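Long-range contacts in Non-reducing end alpha-L-arabinofuranosidase BoGH43B (Bacteroides ovatus, PDB 5JOZ), which removes terminal non-reducing alpha-L-arabinofuranosyl residues from xyloglucan branches, converting S units to X units during breakdown of this plant polysaccharide: residues A[3-8]-A[270-275]; A[201-206]-A[218-223]. All coordinates share one frame; numbering follows the deposited sequence.

Interaction 1 of 2, residues A[3-8]-A[270-275]; sequences KTFRNP and TFLAPV
Pro8 and Phe271 bring the backbones closest, 4.7 Å from CA to CA, where residues 5 to 8 run roughly opposite to 270 to 272, 149° apart. The bonding falls to the side-chain amide of Asn7, which grips both polar backbone atoms of Leu272, much as a neighbouring strand would. OD1 of Asn7 accepts from Leu272 N at 2.9 Å, with the donor tilted somewhat out of the carbonyl plane. ND2 of Asn7 donates almost straight (170°) to Leu272 O at 2.9 Å, with that oxygen lying in the plane of the Asn7 amide, and also bonds Gln292 O. In the five-bladed beta-propeller of family 43, this fastens the N-terminal segment to the third strand of the last blade. A leucine in place of Asn7 would probably leave N and O of Leu272, and Gln292 O, without these mates. Beyond a cis peptide, Pro8 lies beside Phe271, its CB over one ring face, 4.0 Å from the centroid; Phe233 meets the same ring edge-to-face. On the other side of Asn7 in sequence, the Phe5 and Leu272 side chains cross at about a right angle, with Phe5 CZ 3.6 Å from Leu272 CD2.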
ATOM      1  N   LYS A   3      19.972 -18.812 -11.177  1.00 40.44           N
ATOM      2  CA  LYS A   3      18.840 -17.837 -11.092  1.00 39.05           C
ATOM      3  C   LYS A   3      19.072 -16.721 -10.054  1.00 31.17           C
ATOM      4  O   LYS A   3      19.659 -16.929  -9.000  1.00 27.26           O
ATOM      5  CB  LYS A   3      17.503 -18.551 -10.817  1.00 39.64           C
ATOM      6  N   THR A   4      18.606 -15.529 -10.404  1.00 29.32           N
ATOM      7  CA  THR A   4      18.608 -14.372  -9.539  1.00 29.52           C
ATOM      8  C   THR A   4      17.238 -13.680  -9.607  1.00 30.73           C
ATOM      9  O   THR A   4      16.373 -14.049 -10.417  1.00 25.89           O
ATOM     10  CB  THR A   4      19.674 -13.361  -9.989  1.00 33.67           C
ATOM     11  OG1 THR A   4      19.397 -12.952 -11.330  1.00 31.49           O
ATOM     12  CG2 THR A   4      21.093 -13.976  -9.917  1.00 34.21           C
ATOM     13  N   PHE A   5      17.032 -12.685  -8.750  1.00 25.80           N
ATOM     14  CA  PHE A   5      15.843 -11.837  -8.868  1.00 27.60           C
ATOM     15  C   PHE A   5      16.266 -10.411  -8.625  1.00 25.80           C
ATOM     16  O   PHE A   5      17.296 -10.186  -8.003  1.00 25.24           O
ATOM     17  CB  PHE A   5      14.735 -12.266  -7.888  1.00 25.49           C
ATOM     18  CG  PHE A   5      15.066 -11.998  -6.456  1.00 22.55           C
ATOM     19  CD1 PHE A   5      15.825 -12.904  -5.731  1.00 23.83           C
ATOM     20  CD2 PHE A   5      14.658 -10.821  -5.843  1.00 22.34           C
ATOM     21  CE1 PHE A   5      16.158 -12.654  -4.415  1.00 22.13           C
ATOM     22  CE2 PHE A   5      14.984 -10.565  -4.526  1.00 26.09           C
ATOM     23  CZ  PHE A   5      15.741 -11.483  -3.806  1.00 22.93           C
ATOM     24  N   ARG A   6      15.477  -9.470  -9.141  1.00 28.03           N
ATOM     25  CA  ARG A   6      15.707  -8.042  -8.964  1.00 31.24           C
ATOM     26  C   ARG A   6      14.709  -7.534  -7.933  1.00 31.24           C
ATOM     27  O   ARG A   6      13.526  -7.876  -7.997  1.00 30.61           O
ATOM     28  CB  ARG A   6      15.501  -7.282 -10.292  1.00 32.23           C
ATOM     29  N   ASN A   7      15.206  -6.748  -6.978  1.00 28.53           N
ATOM     30  CA  ASN A   7      14.369  -5.967  -6.075  1.00 30.00           C
ATOM     31  C   ASN A   7      13.885  -4.688  -6.799  1.00 35.72           C
ATOM     32  O   ASN A   7      14.559  -4.206  -7.713  1.00 36.87           O
ATOM     33  CB  ASN A   7      15.134  -5.570  -4.797  1.00 27.62           C
ATOM     34  CG  ASN A   7      14.964  -6.568  -3.648  1.00 27.58           C
ATOM     35  OD1 ASN A   7      13.859  -7.031  -3.357  1.00 25.32           O
ATOM     36  ND2 ASN A   7      16.065  -6.874  -2.967  1.00 27.31           N
ATOM     37  N   PRO A   8      12.740  -4.126  -6.401  1.00 34.16           N
ATOM     38  CA  PRO A   8      11.870  -4.663  -5.338  1.00 29.77           C
ATOM     39  C   PRO A   8      10.992  -5.798  -5.824  1.00 28.40           C
ATOM     40  O   PRO A   8      10.767  -5.925  -7.019  1.00 27.21           O
ATOM     41  CB  PRO A   8      10.985  -3.468  -4.951  1.00 33.09           C
ATOM     42  CG  PRO A   8      11.450  -2.312  -5.774  1.00 34.64           C
ATOM     43  CD  PRO A   8      12.255  -2.838  -6.917  1.00 32.47           C
ATOM     44  N   THR A 270       8.048  -2.990  -1.344  1.00 23.58           N
ATOM     45  CA  THR A 270       8.449  -4.168  -0.592  1.00 23.58           C
ATOM     46  C   THR A 270       9.658  -4.842  -1.222  1.00 22.23           C
ATOM     47  O   THR A 270       9.682  -5.097  -2.412  1.00 25.87           O
ATOM     48  CB  THR A 270       7.287  -5.167  -0.495  1.00 25.50           C
ATOM     49  OG1 THR A 270       6.234  -4.588   0.278  1.00 31.76           O
ATOM     50  CG2 THR A 270       7.718  -6.469   0.180  1.00 26.73           C
ATOM     51  N   PHE A 271      10.628  -5.174  -0.378  1.00 22.32           N
ATOM     52  CA  PHE A 271      11.918  -5.709  -0.776  1.00 22.41           C
ATOM     53  C   PHE A 271      12.141  -7.067  -0.113  1.00 23.04           C
ATOM     54  O   PHE A 271      11.464  -7.423   0.859  1.00 19.27           O
ATOM     55  CB  PHE A 271      13.032  -4.740  -0.363  1.00 22.64           C
ATOM     56  CG  PHE A 271      12.990  -3.418  -1.089  1.00 23.68           C
ATOM     57  CD1 PHE A 271      12.078  -2.438  -0.728  1.00 25.03           C
ATOM     58  CD2 PHE A 271      13.862  -3.162  -2.143  1.00 26.00           C
ATOM     59  CE1 PHE A 271      12.029  -1.226  -1.401  1.00 24.93           C
ATOM     60  CE2 PHE A 271      13.823  -1.957  -2.822  1.00 25.75           C
ATOM     61  CZ  PHE A 271      12.907  -0.980  -2.449  1.00 25.95           C
ATOM     62  N   LEU A 272      13.111  -7.805  -0.647  1.00 22.89           N
ATOM     63  CA  LEU A 272      13.461  -9.150  -0.180  1.00 25.55           C
ATOM     64  C   LEU A 272      14.970  -9.231  -0.012  1.00 26.69           C
ATOM     65  O   LEU A 272      15.709  -8.841  -0.923  1.00 26.92           O
ATOM     66  CB  LEU A 272      13.008 -10.189  -1.209  1.00 26.81           C
ATOM     67  CG  LEU A 272      13.214 -11.675  -0.887  1.00 27.32           C
ATOM     68  CD1 LEU A 272      12.443 -12.067   0.372  1.00 24.52           C
ATOM     69  CD2 LEU A 272      12.748 -12.509  -2.066  1.00 24.71           C
ATOM     70  N   ALA A 273      15.433  -9.720   1.138  1.00 25.48           N
ATOM     71  CA  ALA A 273      16.868  -9.906   1.355  1.00 26.63           C
ATOM     72  C   ALA A 273      17.177 -11.177   2.156  1.00 26.37           C
ATOM     73  O   ALA A 273      16.435 -11.518   3.072  1.00 24.24           O
ATOM     74  CB  ALA A 273      17.455  -8.681   2.041  1.00 26.27           C
ATOM     75  N   PRO A 274      18.279 -11.875   1.814  1.00 27.15           N
ATOM     76  CA  PRO A 274      18.688 -13.039   2.574  1.00 26.71           C
ATOM     77  C   PRO A 274      19.304 -12.618   3.905  1.00 27.06           C
ATOM     78  O   PRO A 274      20.029 -11.629   3.965  1.00 28.18           O
ATOM     79  CB  PRO A 274      19.738 -13.690   1.673  1.00 28.72           C
ATOM     80  CG  PRO A 274      20.371 -12.539   0.961  1.00 28.48           C
ATOM     81  CD  PRO A 274      19.301 -11.496   0.814  1.00 30.64           C
ATOM     82  N   VAL A 275      18.979 -13.368   4.954  1.00 29.26           N
ATOM     83  CA  VAL A 275      19.444 -13.111   6.312  1.00 26.98           C
ATOM     84  C   VAL A 275      20.383 -14.245   6.705  1.00 24.49           C
ATOM     85  O   VAL A 275      20.043 -15.412   6.569  1.00 29.03           O
ATOM     86  CB  VAL A 275      18.249 -13.059   7.292  1.00 26.98           C
ATOM     87  CG1 VAL A 275      18.717 -12.918   8.740  1.00 25.37           C
ATOM     88  CG2 VAL A 275      17.322 -11.919   6.912  1.00 27.99           C
TER

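Interaction 2 of 2, residues A[201-206]-A[218-223]; sequences REVIQR and PVNPVL
Asn220 and Ile204 form a two-bonded pair between the loop and the strand: one side-chain amide serves both backbone atoms of a single residue. Asn220 OD1 accepts from Ile204 N at 2.9 Å, the donor tilted out of the carbonyl plane. Asn220 ND2 gives the longer return bond, 3.2 Å to Ile204 O, and reaches that oxygen in the carbonyl plane, on a lone pair. Gripped twice, the amide is held against rotation. A cis peptide then leads into Pro221, and from there the loop's own backbone takes over. Val222 N donates to Glu202 O at 2.7 Å, while Pro221 CB also crowds this oxygen at 3.2 Å. Next comes a nearly straight bond (172°) from Glu202 N to Leu223 O, 2.8 Å long. Two carbonyls of the loop are served as well, for Lys284 NZ bonds both Val219 O and Pro221 O.

Apolar contacts fill in between. CG2 of Val222 meets CG2 of Ile204 at 3.6 Å, their side chains slanting across each other, and Leu223 CD1 rests 3.7 Å from Glu202 CB. Glu202 lends only its CB to this packing: a bend at chi2 (75°) swings the carboxylate away from the loop, and OE1 accepts from Ala239 N. This carboxylate thereby links strand 201-207 to strand 234-243, and the Glu202 side chain lies about 8 Å from that of Glu176, the probable proton donor. Strand 201-207 is the third strand of the fourth propeller blade, and short strand 215-216 is its outermost one. Residues 218-223 continue along the edge of strand 201-207 as an irregular linker, before the chain crosses to the next blade of the five-bladed beta-propeller characteristic of family 43 glycosidases.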
ATOM      1  N   ARG A 201      16.610   2.038   9.800  1.00 38.82           N
ATOM      2  CA  ARG A 201      17.376   0.794   9.949  1.00 38.57           C
ATOM      3  C   ARG A 201      16.594  -0.230  10.770  1.00 41.52           C
ATOM      4  O   ARG A 201      15.717   0.142  11.563  1.00 35.39           O
ATOM      5  CB  ARG A 201      18.724   1.070  10.620  1.00 38.97           C
ATOM      6  CG  ARG A 201      18.654   1.717  11.996  1.00 40.55           C
ATOM      7  CD  ARG A 201      20.047   1.926  12.563  1.00 41.53           C
ATOM      8  NE  ARG A 201      20.054   2.743  13.777  1.00 47.72           N
ATOM      9  CZ  ARG A 201      19.847   4.064  13.819  1.00 48.20           C
ATOM     10  NH1 ARG A 201      19.586   4.768  12.711  1.00 46.83           N
ATOM     11  NH2 ARG A 201      19.891   4.696  14.991  1.00 44.48           N
ATOM     12  N   GLU A 202      16.904  -1.512  10.572  1.00 34.29           N
ATOM     13  CA  GLU A 202      16.330  -2.571  11.399  1.00 30.80           C
ATOM     14  C   GLU A 202      17.376  -2.972  12.416  1.00 28.89           C
ATOM     15  O   GLU A 202      18.552  -3.089  12.076  1.00 30.78           O
ATOM     16  CB  GLU A 202      15.939  -3.775  10.561  1.00 31.47           C
ATOM     17  CG  GLU A 202      15.009  -4.747  11.272  1.00 32.65           C
ATOM     18  CD  GLU A 202      13.569  -4.267  11.399  1.00 33.32           C
ATOM     19  OE1 GLU A 202      13.186  -3.265  10.768  1.00 28.36           O
ATOM     20  OE2 GLU A 202      12.800  -4.925  12.126  1.00 32.97           O
ATOM     21  N   VAL A 203      16.947  -3.168  13.662  1.00 27.46           N
ATOM     22  CA  VAL A 203      17.837  -3.580  14.758  1.00 27.61           C
ATOM     23  C   VAL A 203      17.235  -4.768  15.497  1.00 25.87           C
ATOM     24  O   VAL A 203      16.047  -5.037  15.376  1.00 26.62           O
ATOM     25  CB  VAL A 203      18.141  -2.416  15.745  1.00 30.76           C
ATOM     26  CG1 VAL A 203      18.728  -1.222  15.002  1.00 30.92           C
ATOM     27  CG2 VAL A 203      16.916  -1.997  16.561  1.00 31.25           C
ATOM     28  N   ILE A 204      18.054  -5.488  16.259  1.00 25.19           N
ATOM     29  CA  ILE A 204      17.564  -6.666  16.990  1.00 24.77           C
ATOM     30  C   ILE A 204      18.184  -6.793  18.385  1.00 24.91           C
ATOM     31  O   ILE A 204      19.251  -6.248  18.657  1.00 21.91           O
ATOM     32  CB  ILE A 204      17.728  -7.946  16.136  1.00 22.81           C
ATOM     33  CG1 ILE A 204      16.830  -9.086  16.655  1.00 25.82           C
ATOM     34  CG2 ILE A 204      19.185  -8.354  16.026  1.00 23.56           C
ATOM     35  CD1 ILE A 204      16.709 -10.258  15.699  1.00 24.06           C
ATOM     36  N   GLN A 205      17.462  -7.473  19.272  1.00 29.52           N
ATOM     37  CA  GLN A 205      17.926  -7.794  20.623  1.00 28.53           C
ATOM     38  C   GLN A 205      17.297  -9.115  21.061  1.00 31.97           C
ATOM     39  O   GLN A 205      16.304  -9.560  20.469  1.00 30.71           O
ATOM     40  CB  GLN A 205      17.547  -6.670  21.594  1.00 31.19           C
ATOM     41  CG  GLN A 205      16.071  -6.290  21.577  1.00 32.53           C
ATOM     42  CD  GLN A 205      15.781  -5.052  22.403  1.00 33.64           C
ATOM     43  OE1 GLN A 205      16.098  -4.994  23.586  1.00 30.68           O
ATOM     44  NE2 GLN A 205      15.173  -4.052  21.777  1.00 40.80           N
ATOM     45  N   ARG A 206      17.864  -9.744  22.089  1.00 29.60           N
ATOM     46  CA  ARG A 206      17.394 -11.057  22.519  1.00 30.28           C
ATOM     47  C   ARG A 206      17.490 -11.296  24.029  1.00 32.56           C
ATOM     48  O   ARG A 206      18.207 -10.602  24.753  1.00 27.15           O
ATOM     49  CB  ARG A 206      18.135 -12.158  21.753  1.00 30.56           C
ATOM     50  CG  ARG A 206      19.450 -12.610  22.378  1.00 30.94           C
ATOM     51  CD  ARG A 206      20.280 -13.418  21.399  1.00 30.38           C
ATOM     52  NE  ARG A 206      21.598 -13.735  21.923  1.00 33.10           N
ATOM     53  CZ  ARG A 206      22.553 -14.396  21.264  1.00 34.63           C
ATOM     54  NH1 ARG A 206      22.365 -14.835  20.017  1.00 29.66           N
ATOM     55  NH2 ARG A 206      23.723 -14.619  21.862  1.00 33.66           N
ATOM     56  N   PRO A 218      25.480  -7.381  18.742  1.00 24.75           N
ATOM     57  CA  PRO A 218      26.775  -6.758  18.461  1.00 27.18           C
ATOM     58  C   PRO A 218      26.992  -6.435  16.975  1.00 27.63           C
ATOM     59  O   PRO A 218      27.975  -5.782  16.635  1.00 27.35           O
ATOM     60  CB  PRO A 218      27.788  -7.816  18.925  1.00 28.06           C
ATOM     61  CG  PRO A 218      27.085  -9.118  18.764  1.00 29.68           C
ATOM     62  CD  PRO A 218      25.604  -8.840  18.947  1.00 27.33           C
ATOM     63  N   VAL A 219      26.114  -6.912  16.097  1.00 27.87           N
ATOM     64  CA  VAL A 219      26.207  -6.597  14.679  1.00 27.17           C
ATOM     65  C   VAL A 219      24.943  -5.873  14.197  1.00 29.74           C
ATOM     66  O   VAL A 219      24.545  -6.008  13.050  1.00 30.96           O
ATOM     67  CB  VAL A 219      26.548  -7.847  13.834  1.00 27.58           C
ATOM     68  CG1 VAL A 219      27.886  -8.431  14.289  1.00 25.66           C
ATOM     69  CG2 VAL A 219      25.443  -8.906  13.872  1.00 27.10           C
ATOM     70  N   ASN A 220      24.337  -5.069  15.071  1.00 32.52           N
ATOM     71  CA  ASN A 220      23.346  -4.089  14.623  1.00 33.79           C
ATOM     72  C   ASN A 220      23.980  -3.076  13.649  1.00 34.34           C
ATOM     73  O   ASN A 220      25.155  -2.742  13.809  1.00 33.12           O
ATOM     74  CB  ASN A 220      22.701  -3.369  15.804  1.00 28.37           C
ATOM     75  CG  ASN A 220      21.493  -4.121  16.348  1.00 34.06           C
ATOM     76  OD1 ASN A 220      20.854  -4.887  15.627  1.00 27.77           O
ATOM     77  ND2 ASN A 220      21.177  -3.910  17.626  1.00 34.22           N
ATOM     78  N   PRO A 221      23.249  -2.615  12.630  1.00 30.24           N
ATOM     79  CA  PRO A 221      21.878  -2.998  12.331  1.00 29.15           C
ATOM     80  C   PRO A 221      21.751  -4.283  11.507  1.00 29.73           C
ATOM     81  O   PRO A 221      22.718  -4.739  10.880  1.00 26.75           O
ATOM     82  CB  PRO A 221      21.387  -1.814  11.502  1.00 31.56           C
ATOM     83  CG  PRO A 221      22.592  -1.374  10.756  1.00 30.62           C
ATOM     84  CD  PRO A 221      23.792  -1.723  11.590  1.00 32.43           C
ATOM     85  N   VAL A 222      20.539  -4.831  11.487  1.00 26.05           N
ATOM     86  CA  VAL A 222      20.239  -6.042  10.735  1.00 25.59           C
ATOM     87  C   VAL A 222      20.196  -5.727   9.234  1.00 28.31           C
ATOM     88  O   VAL A 222      20.772  -6.451   8.410  1.00 28.15           O
ATOM     89  CB  VAL A 222      18.912  -6.666  11.213  1.00 26.12           C
ATOM     90  CG1 VAL A 222      18.480  -7.808  10.299  1.00 25.67           C
ATOM     91  CG2 VAL A 222      19.058  -7.141  12.663  1.00 25.96           C
ATOM     92  N   LEU A 223      19.492  -4.660   8.889  1.00 30.95           N
ATOM     93  CA  LEU A 223      19.476  -4.169   7.513  1.00 35.38           C
ATOM     94  C   LEU A 223      19.281  -2.660   7.509  1.00 32.46           C
ATOM     95  O   LEU A 223      18.536  -2.129   8.327  1.00 27.53           O
ATOM     96  CB  LEU A 223      18.434  -4.895   6.640  1.00 30.97           C
ATOM     97  CG  LEU A 223      17.023  -5.039   7.203  1.00 35.23           C
ATOM     98  CD1 LEU A 223      16.121  -3.865   6.860  1.00 39.57           C
ATOM     99  CD2 LEU A 223      16.399  -6.312   6.662  1.00 40.62           C
TER

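In the fold
Along the chain the order is 3-8, 201-206, 218-223 and 270-275, so the long closure of interaction 1 encloses the short one of interaction 2. Their centres are 19 Å apart and their nearest atoms about 5 Å, without touching. Interaction 2 belongs to the fourth propeller blade, interaction 1 to the fifth, and strand 234-243, at one end of the fifth blade's sheet, touches both: its Ile236 meets Leu223 and Phe271. Both contacts also come near inferred catalytic residues, the Thr270 side chain being about 8 Å from that of Asp16. Interaction 1 ties the N-terminal segment to the last blade and interaction 2 seats the linker leaving the fourth; both lie in the propeller, which a concanavalin A-like domain follows in the chain.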